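Local atomic coordinates of cyanophycinase-like exopeptidase (actinobacterium SCGC AAA027-L06, PDB entry 6NQC), a protein that probably hydrolyses peptide bonds as a serine exopeptidase of family S51, the family that includes cyanophycinase. Residues D48-G53 with D113-Y118; K43-D48 with S149-S154; G156-V159 with H163-N166; H172-G177 with L206-D211. All coordinates share one frame; numbering follows the deposited sequence.

Interaction 1 (D48-G53 with D113-Y118); sequences DGIANG and DAALIY
G49 meets A115 almost backbone to backbone: the CA of G49 lies 3.6 Å from the O of A115, and the two CA atoms are 4.1 Å apart. G49 carries no side chain, so the last turn of the helix can settle directly on the loop that runs into strand 116-119. The next residue continues the contact. The N of I50 sits 3.8 Å from A115 CB, and the side chain follows it: CG1 lies beside the backbone N, anti to the carbonyl carbon (chi1 -77°), and comes to 4.1 Å from the same CB. The buried A115 methyl thus touches both the I50 backbone N and its CG1. N52 is the first residue off the helix, and its ND2 turns to G147 O and S227 OG. At G53 the phi is positive (92°), as expected of the C-prime residue of a Schellman motif, in which G53 N bonds to I50 O at 2.8 Å and K54 N to G49 O. The O of G53 only skirts D113 OD1, whose firm partner is K55 N. Beyond the contact, A115 is hydrogen-bonded through its backbone to K55 and to S149, and its methyl also touches I46. I50 also touches P56 and Y89, and helix 39-51 ends beside the start of strand 116-119, next to strand 149-153 in the sheet.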
# COMPACT_ATOMS: atom_id res chain seq x y z
N ASP A 48 -12.32 -3.21 9.49
CA ASP A 48 -12.85 -1.96 8.97
C ASP A 48 -13.71 -2.20 7.73
O ASP A 48 -14.80 -1.61 7.58
CB ASP A 48 -11.70 -1.01 8.64
CG ASP A 48 -11.00 -0.43 9.90
OD1 ASP A 48 -11.53 -0.53 11.02
OD2 ASP A 48 -9.90 0.17 9.75
N GLY A 49 -13.24 -3.03 6.80
CA GLY A 49 -13.99 -3.25 5.58
C GLY A 49 -15.23 -4.11 5.84
O GLY A 49 -16.28 -3.90 5.21
N ILE A 50 -15.11 -5.08 6.74
CA ILE A 50 -16.27 -5.86 7.16
C ILE A 50 -17.37 -4.95 7.71
O ILE A 50 -18.54 -5.09 7.35
CB ILE A 50 -15.84 -6.92 8.20
CG1 ILE A 50 -15.14 -8.11 7.50
CG2 ILE A 50 -17.06 -7.44 9.00
CD1 ILE A 50 -14.41 -9.07 8.44
N ALA A 51 -16.99 -4.00 8.57
CA ALA A 51 -17.97 -3.09 9.16
C ALA A 51 -18.67 -2.28 8.09
O ALA A 51 -19.85 -1.94 8.24
CB ALA A 51 -17.27 -2.17 10.15
N ASN A 52 -17.99 -2.00 6.98
CA ASN A 52 -18.59 -1.30 5.85
C ASN A 52 -19.35 -2.23 4.92
O ASN A 52 -19.81 -1.76 3.87
CB ASN A 52 -17.50 -0.54 5.07
CG ASN A 52 -17.07 0.73 5.76
OD1 ASN A 52 -17.86 1.37 6.45
ND2 ASN A 52 -15.82 1.13 5.57
N GLY A 53 -19.51 -3.50 5.26
CA GLY A 53 -20.32 -4.42 4.49
C GLY A 53 -19.62 -5.22 3.41
O GLY A 53 -20.31 -5.80 2.56
N ASP A 113 -15.55 -6.52 -4.24
CA ASP A 113 -16.14 -6.72 -2.89
C ASP A 113 -15.13 -7.42 -1.98
O ASP A 113 -15.17 -8.63 -1.77
CB ASP A 113 -17.45 -7.50 -3.01
CG ASP A 113 -18.19 -7.62 -1.70
OD1 ASP A 113 -17.65 -7.20 -0.65
OD2 ASP A 113 -19.32 -8.15 -1.74
N ALA A 114 -14.22 -6.63 -1.40
CA ALA A 114 -13.15 -7.18 -0.58
C ALA A 114 -12.96 -6.31 0.65
O ALA A 114 -12.82 -5.10 0.53
CB ALA A 114 -11.85 -7.31 -1.40
N ALA A 115 -12.95 -6.94 1.84
CA ALA A 115 -12.73 -6.16 3.06
C ALA A 115 -11.34 -5.50 3.08
O ALA A 115 -11.17 -4.38 3.58
CB ALA A 115 -12.88 -7.01 4.30
N LEU A 116 -10.34 -6.20 2.56
CA LEU A 116 -9.00 -5.63 2.44
C LEU A 116 -8.36 -6.04 1.12
O LEU A 116 -8.39 -7.21 0.73
CB LEU A 116 -8.11 -6.07 3.62
CG LEU A 116 -6.61 -5.81 3.58
CD1 LEU A 116 -6.26 -4.33 3.49
CD2 LEU A 116 -5.91 -6.40 4.78
N ILE A 117 -7.76 -5.06 0.45
CA ILE A 117 -6.92 -5.30 -0.71
C ILE A 117 -5.53 -4.80 -0.34
O ILE A 117 -5.40 -3.68 0.16
CB ILE A 117 -7.48 -4.60 -1.96
CG1 ILE A 117 -8.86 -5.16 -2.28
CG2 ILE A 117 -6.56 -4.76 -3.12
CD1 ILE A 117 -9.58 -4.33 -3.34
N TYR A 118 -4.52 -5.67 -0.50
CA TYR A 118 -3.15 -5.41 -0.04
C TYR A 118 -2.17 -5.53 -1.20
O TYR A 118 -2.14 -6.56 -1.87
CB TYR A 118 -2.77 -6.42 1.07
CG TYR A 118 -1.70 -5.94 1.99
CD1 TYR A 118 -0.36 -5.92 1.58
CD2 TYR A 118 -2.01 -5.47 3.27
CE1 TYR A 118 0.62 -5.47 2.42
CE2 TYR A 118 -1.01 -5.00 4.10
CZ TYR A 118 0.31 -5.01 3.66
OH TYR A 118 1.35 -4.57 4.45

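Interaction 2 (K43-D48 with S149-S154); sequences KSLIED and SLAGCS
S149 sends its hydroxyl into the helix: OG donates to the carbonyl O of L45 over 2.6 Å. The donor approaches well off the C=O direction, at 127°. It is also tilted 22° from the carbonyl plane, so it comes in at the flank of an oxygen that belongs to the helix backbone. The first torsion of S149 swings OG back to the side of its own N, and from there it meets the helix. The CB atoms of S149 and L45 close in as well, 4.0 Å apart, and D48 CB also lies 3.6 Å from S149 OG. Two residues further along the strand, A151 CB meets CD1 of L45, 3.8 Å away. S149 and A151 thus present the same face of the strand to the helix, while L150 sets out away from this helix and touches I140 and W144 of helix 135-145. This is the three-layer alpha/beta arrangement; the axis of 43-48 runs roughly antiparallel to that of strand 149-153, at 151° and 8.1 Å at closest approach. In the sheet itself, backbone bonds tie S149 to A115 and I117 and L150 to S25 and G27. S25 also touches the side chains of L45 and S149, and its hydroxyl, together with R226, holds D48 OD2. At the far end the strand runs through G152 to S154, probably the nucleophile on its elbow, whose OG makes a weak hydrogen bond to H189 NE2.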
# COMPACT_ATOMS: atom_id res chain seq x y z
N LYS A 43 -5.44 -7.28 10.62
CA LYS A 43 -6.77 -7.69 11.07
C LYS A 43 -7.71 -6.50 11.20
O LYS A 43 -8.87 -6.56 10.79
CB LYS A 43 -6.70 -8.43 12.39
CG LYS A 43 -8.02 -9.09 12.76
CD LYS A 43 -7.93 -9.88 14.08
CE LYS A 43 -9.34 -10.00 14.70
NZ LYS A 43 -9.55 -11.25 15.47
N SER A 44 -7.24 -5.41 11.84
CA SER A 44 -8.09 -4.23 12.00
C SER A 44 -8.55 -3.67 10.65
O SER A 44 -9.66 -3.15 10.54
CB SER A 44 -7.33 -3.16 12.80
OG SER A 44 -6.24 -2.59 12.07
N LEU A 45 -7.69 -3.72 9.63
CA LEU A 45 -8.08 -3.27 8.30
C LEU A 45 -9.17 -4.16 7.72
O LEU A 45 -10.08 -3.67 7.03
CB LEU A 45 -6.87 -3.28 7.36
CG LEU A 45 -5.76 -2.27 7.62
CD1 LEU A 45 -4.57 -2.49 6.66
CD2 LEU A 45 -6.31 -0.87 7.46
N ILE A 46 -9.09 -5.47 7.98
CA ILE A 46 -10.13 -6.37 7.50
C ILE A 46 -11.43 -6.08 8.22
O ILE A 46 -12.51 -6.02 7.60
CB ILE A 46 -9.72 -7.84 7.69
CG1 ILE A 46 -8.53 -8.14 6.82
CG2 ILE A 46 -10.90 -8.77 7.39
CD1 ILE A 46 -7.76 -9.37 7.25
N GLU A 47 -11.34 -5.86 9.53
CA GLU A 47 -12.51 -5.50 10.34
C GLU A 47 -13.14 -4.20 9.86
O GLU A 47 -14.36 -4.09 9.80
CB GLU A 47 -12.09 -5.39 11.80
CG GLU A 47 -11.75 -6.71 12.42
CD GLU A 47 -11.24 -6.58 13.86
OE1 GLU A 47 -10.60 -5.56 14.19
OE2 GLU A 47 -11.50 -7.50 14.65
N ASP A 48 -12.32 -3.21 9.49
CA ASP A 48 -12.85 -1.96 8.97
C ASP A 48 -13.71 -2.20 7.73
O ASP A 48 -14.80 -1.61 7.58
CB ASP A 48 -11.70 -1.01 8.64
CG ASP A 48 -11.00 -0.43 9.90
OD1 ASP A 48 -11.53 -0.53 11.02
OD2 ASP A 48 -9.90 0.17 9.75
N SER A 149 -11.00 -1.69 2.80
CA SER A 149 -9.67 -1.23 3.18
C SER A 149 -8.67 -1.49 2.05
O SER A 149 -8.75 -2.48 1.32
CB SER A 149 -9.20 -1.94 4.45
OG SER A 149 -9.97 -1.50 5.55
N LEU A 150 -7.69 -0.59 1.95
CA LEU A 150 -6.63 -0.70 0.96
C LEU A 150 -5.31 -0.34 1.62
O LEU A 150 -5.23 0.66 2.35
CB LEU A 150 -6.89 0.22 -0.24
CG LEU A 150 -5.85 0.29 -1.36
CD1 LEU A 150 -5.85 -1.04 -2.08
CD2 LEU A 150 -6.23 1.36 -2.36
N ALA A 151 -4.29 -1.17 1.40
CA ALA A 151 -2.98 -0.98 2.00
C ALA A 151 -1.91 -1.35 1.00
O ALA A 151 -2.13 -2.16 0.09
CB ALA A 151 -2.84 -1.81 3.31
N GLY A 152 -0.75 -0.74 1.16
CA GLY A 152 0.42 -1.08 0.39
C GLY A 152 1.65 -1.02 1.24
O GLY A 152 1.81 -0.13 2.10
N CYS A 153 2.52 -2.00 1.04
CA CYS A 153 3.74 -2.14 1.82
C CYS A 153 4.95 -1.93 0.91
O CYS A 153 5.02 -2.52 -0.18
CB CYS A 153 3.79 -3.52 2.47
SG CYS A 153 5.29 -3.83 3.34
N SER A 154 5.86 -1.05 1.34
CA SER A 154 7.09 -0.73 0.62
C SER A 154 6.75 -0.22 -0.77
O SER A 154 6.13 0.85 -0.90
CB SER A 154 8.01 -1.96 0.61
OG SER A 154 9.29 -1.56 0.16

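Interaction 3 (G156-V159 with H163-N166)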
# COMPACT_ATOMS: atom_id res chain seq x y z
N GLY A 156 4.40 -1.11 -2.52
CA GLY A 156 2.96 -0.95 -2.58
C GLY A 156 2.47 0.35 -2.00
O GLY A 156 1.42 0.86 -2.40
N ALA A 157 3.20 0.89 -1.04
CA ALA A 157 2.90 2.22 -0.54
C ALA A 157 3.38 3.31 -1.50
O ALA A 157 2.72 4.34 -1.68
CB ALA A 157 3.54 2.39 0.83
N MET A 158 4.53 3.10 -2.16
CA MET A 158 5.08 4.14 -3.05
C MET A 158 4.15 4.42 -4.22
O MET A 158 4.02 5.57 -4.69
CB MET A 158 6.47 3.73 -3.55
CG MET A 158 7.50 3.62 -2.42
SD MET A 158 9.09 2.95 -2.93
CE MET A 158 9.63 4.24 -4.07
N VAL A 159 3.47 3.38 -4.72
CA VAL A 159 2.72 3.59 -5.96
C VAL A 159 1.37 4.26 -5.71
O VAL A 159 0.67 4.59 -6.67
CB VAL A 159 2.45 2.28 -6.71
CG1 VAL A 159 3.76 1.60 -7.13
CG2 VAL A 159 1.64 1.33 -5.84
N HIS A 163 3.37 10.06 -8.20
CA HIS A 163 4.63 9.79 -8.87
C HIS A 163 5.53 8.90 -8.03
O HIS A 163 5.51 8.95 -6.79
CB HIS A 163 5.36 11.09 -9.19
CG HIS A 163 4.57 11.97 -10.12
ND1 HIS A 163 3.56 12.77 -9.67
CD2 HIS A 163 4.58 12.08 -11.47
CE1 HIS A 163 3.01 13.38 -10.70
NE2 HIS A 163 3.60 12.97 -11.80
N VAL A 164 6.35 8.12 -8.73
CA VAL A 164 7.27 7.17 -8.11
C VAL A 164 8.68 7.56 -8.54
O VAL A 164 8.96 7.57 -9.74
CB VAL A 164 6.97 5.72 -8.51
CG1 VAL A 164 7.97 4.81 -7.89
CG2 VAL A 164 5.50 5.35 -8.11
N PRO A 165 9.60 7.86 -7.60
CA PRO A 165 10.94 8.33 -8.00
C PRO A 165 11.72 7.24 -8.70
O PRO A 165 11.66 6.08 -8.32
CB PRO A 165 11.61 8.68 -6.68
CG PRO A 165 10.86 7.78 -5.67
CD PRO A 165 9.47 7.74 -6.14
N ASN A 166 12.47 7.64 -9.72
CA ASN A 166 13.34 6.73 -10.45
C ASN A 166 14.80 7.13 -10.26
O ASN A 166 15.29 8.07 -10.92
CB ASN A 166 12.99 6.69 -11.94
CG ASN A 166 13.62 5.51 -12.66
OD1 ASN A 166 14.72 5.07 -12.31
ND2 ASN A 166 12.94 4.99 -13.68
O HOH W 1 6.20 7.24 -4.75
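M158 and V159, at the end of the short helix 155-158, pack against V164 of strand 163-164, which pairs antiparallel with 175-176, and against P165 just after it. The helix starts within what is probably a nucleophile elbow, whose last glycine is G156, and the two-stranded antiparallel sheet lies just beyond it in the chain. Packing is closest on the apolar side. The M158 chain is bent at chi3 (64°), which swings the CE methyl over to the proline: M158 CE sits 4.1 Å from P165 CD, with P165 CG equally near, and the two side chains cross at about a right angle. The same methyl is 4.2 Å from V164 CG1. The other branch of V164, CG2, rests against the helix end, 3.7 Å from M158 O and 3.9 Å from V159 CA. V159 CG1 touches it too, although the V159 side chain leaves the backbone on the far side and touches L127 and F178. P165 is backed by I204 and L205 of the next helix, V164 by P124 and H125, and M158 by P188. The other side is looser and polar. Here H163 turns its partly exposed side chain away from the helix. H163 O and M158 O are 4.2 Å apart, and being both acceptors they need a donor between them. A water fills that role, donating to M158 O and to H163 O at 2.7 Å each, the two oxygens subtending about 101° at the water.

Interaction 4 (H172-G177 with L206-D211); sequences HQSTEG and LDLPTD
S174 OG holds a water at 2.7 Å, and the same water reaches T210 OG1, so the two hydroxyls are joined across the contact through a single solvent molecule. The serine oxygen also lies against the end of L208: CD2 is 3.5 Å away and CD1 3.7 Å, with the leucine fork straddling it. A chi1 of -60° at S174 turns OG to the side facing the loop. Further out, H172 meets P209 obliquely, H172 ND1 4.2 Å from P209 CG. This end of the contact is exposed, whereas L208 is buried against P165 and R185. The loop holds its own shape. D211 N bonds back to L208 O at 3.1 Å, and D211 OD2 accepts L208 N in return, nearly straight at 168° but from above the carboxylate plane. OD2 also pairs with K244, and OD1 with R185, both as salt bridges. The loop side of the contact is a type I beta turn, L208 to D211, that links helix 199-205 to strand 213-217 and packs beside the approach to the second strand of a small two-stranded antiparallel sheet.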
# COMPACT_ATOMS: atom_id res chain seq x y z
N HIS A 172 13.10 14.37 -12.76
CA HIS A 172 12.11 14.78 -13.74
C HIS A 172 11.56 13.63 -14.57
O HIS A 172 10.77 13.86 -15.49
CB HIS A 172 12.70 15.84 -14.67
CG HIS A 172 13.16 17.06 -13.95
ND1 HIS A 172 12.29 18.07 -13.59
CD2 HIS A 172 14.38 17.40 -13.47
CE1 HIS A 172 12.97 19.00 -12.93
NE2 HIS A 172 14.24 18.61 -12.84
N GLN A 173 11.98 12.38 -14.25
CA GLN A 173 11.54 11.21 -15.00
C GLN A 173 10.92 10.19 -14.05
O GLN A 173 11.28 9.01 -14.12
CB GLN A 173 12.75 10.62 -15.76
CG GLN A 173 13.31 11.60 -16.84
CD GLN A 173 14.78 11.31 -17.15
OE1 GLN A 173 15.68 11.67 -16.39
NE2 GLN A 173 15.01 10.62 -18.26
N SER A 174 10.03 10.63 -13.18
CA SER A 174 9.33 9.72 -12.28
C SER A 174 8.33 8.89 -13.05
O SER A 174 7.85 9.28 -14.13
CB SER A 174 8.64 10.52 -11.19
OG SER A 174 9.63 11.25 -10.46
N THR A 175 8.04 7.70 -12.53
CA THR A 175 6.92 6.91 -13.01
C THR A 175 5.61 7.41 -12.40
O THR A 175 5.54 7.76 -11.22
CB THR A 175 7.15 5.44 -12.64
OG1 THR A 175 8.36 4.99 -13.25
CG2 THR A 175 5.96 4.55 -13.09
N GLU A 176 4.57 7.47 -13.23
CA GLU A 176 3.24 7.80 -12.75
C GLU A 176 2.68 6.68 -11.88
O GLU A 176 2.67 5.51 -12.26
CB GLU A 176 2.33 8.06 -13.95
CG GLU A 176 0.91 8.45 -13.62
CD GLU A 176 0.12 8.90 -14.87
OE1 GLU A 176 0.75 9.19 -15.91
OE2 GLU A 176 -1.14 8.96 -14.79
N GLY A 177 2.24 7.03 -10.68
CA GLY A 177 1.55 6.13 -9.79
C GLY A 177 0.05 6.26 -9.90
O GLY A 177 -0.49 6.90 -10.81
N LEU A 206 14.50 11.79 -2.06
CA LEU A 206 14.09 12.78 -1.07
C LEU A 206 13.44 14.03 -1.66
O LEU A 206 12.98 14.87 -0.89
CB LEU A 206 15.30 13.19 -0.23
CG LEU A 206 15.73 12.13 0.79
CD1 LEU A 206 17.07 12.46 1.42
CD2 LEU A 206 14.62 12.00 1.84
N ASP A 207 13.38 14.17 -2.98
CA ASP A 207 12.97 15.48 -3.52
C ASP A 207 12.56 15.33 -4.97
O ASP A 207 13.41 15.35 -5.87
CB ASP A 207 14.10 16.50 -3.36
CG ASP A 207 13.80 17.84 -3.96
OD1 ASP A 207 12.59 18.12 -4.21
OD2 ASP A 207 14.77 18.59 -4.19
N LEU A 208 11.24 15.20 -5.19
CA LEU A 208 10.65 15.20 -6.51
C LEU A 208 9.92 16.50 -6.74
O LEU A 208 9.31 17.06 -5.81
CB LEU A 208 9.67 14.05 -6.73
CG LEU A 208 10.29 12.65 -6.63
CD1 LEU A 208 9.16 11.58 -6.81
CD2 LEU A 208 11.35 12.40 -7.68
N PRO A 209 9.90 16.99 -7.99
CA PRO A 209 9.25 18.28 -8.28
C PRO A 209 7.75 18.23 -8.16
O PRO A 209 7.11 19.28 -8.18
CB PRO A 209 9.65 18.56 -9.74
CG PRO A 209 9.85 17.18 -10.34
CD PRO A 209 10.41 16.32 -9.21
N THR A 210 7.17 17.02 -8.05
CA THR A 210 5.74 16.83 -7.90
C THR A 210 5.31 16.69 -6.44
O THR A 210 4.11 16.53 -6.17
CB THR A 210 5.32 15.61 -8.71
OG1 THR A 210 6.15 14.49 -8.36
CG2 THR A 210 5.48 15.89 -10.22
N ASP A 211 6.25 16.78 -5.50
CA ASP A 211 5.96 16.54 -4.09
C ASP A 211 5.13 17.67 -3.47
O ASP A 211 5.21 18.84 -3.86
CB ASP A 211 7.25 16.43 -3.27
CG ASP A 211 7.91 15.07 -3.36
OD1 ASP A 211 7.25 14.06 -3.72
OD2 ASP A 211 9.14 15.02 -3.08
O HOH W 2 8.30 13.50 -10.00

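Overall arrangement
Interactions 1 and 2 share helix 39-51 and its D48, and meet neighbouring strands of the main sheet: A115 and S149 are bonded backbone to backbone. Interactions 2 and 3 are buried, 1 and 4 only partly; 2 is pinned by a serine-to-carbonyl bond, 3 is mainly apolar, and 1, at the helix end, relies on close backbone packing without a cross-bond. Interaction 3 lies across the chain's centre from both, yet follows interaction 2 directly in the chain, strand 149-153 leading into helix 155-158, and G152 O touches A157 CB. It shares the two-stranded antiparallel sheet with interaction 4, V164 N bonding to T175 O; each has one bridging water.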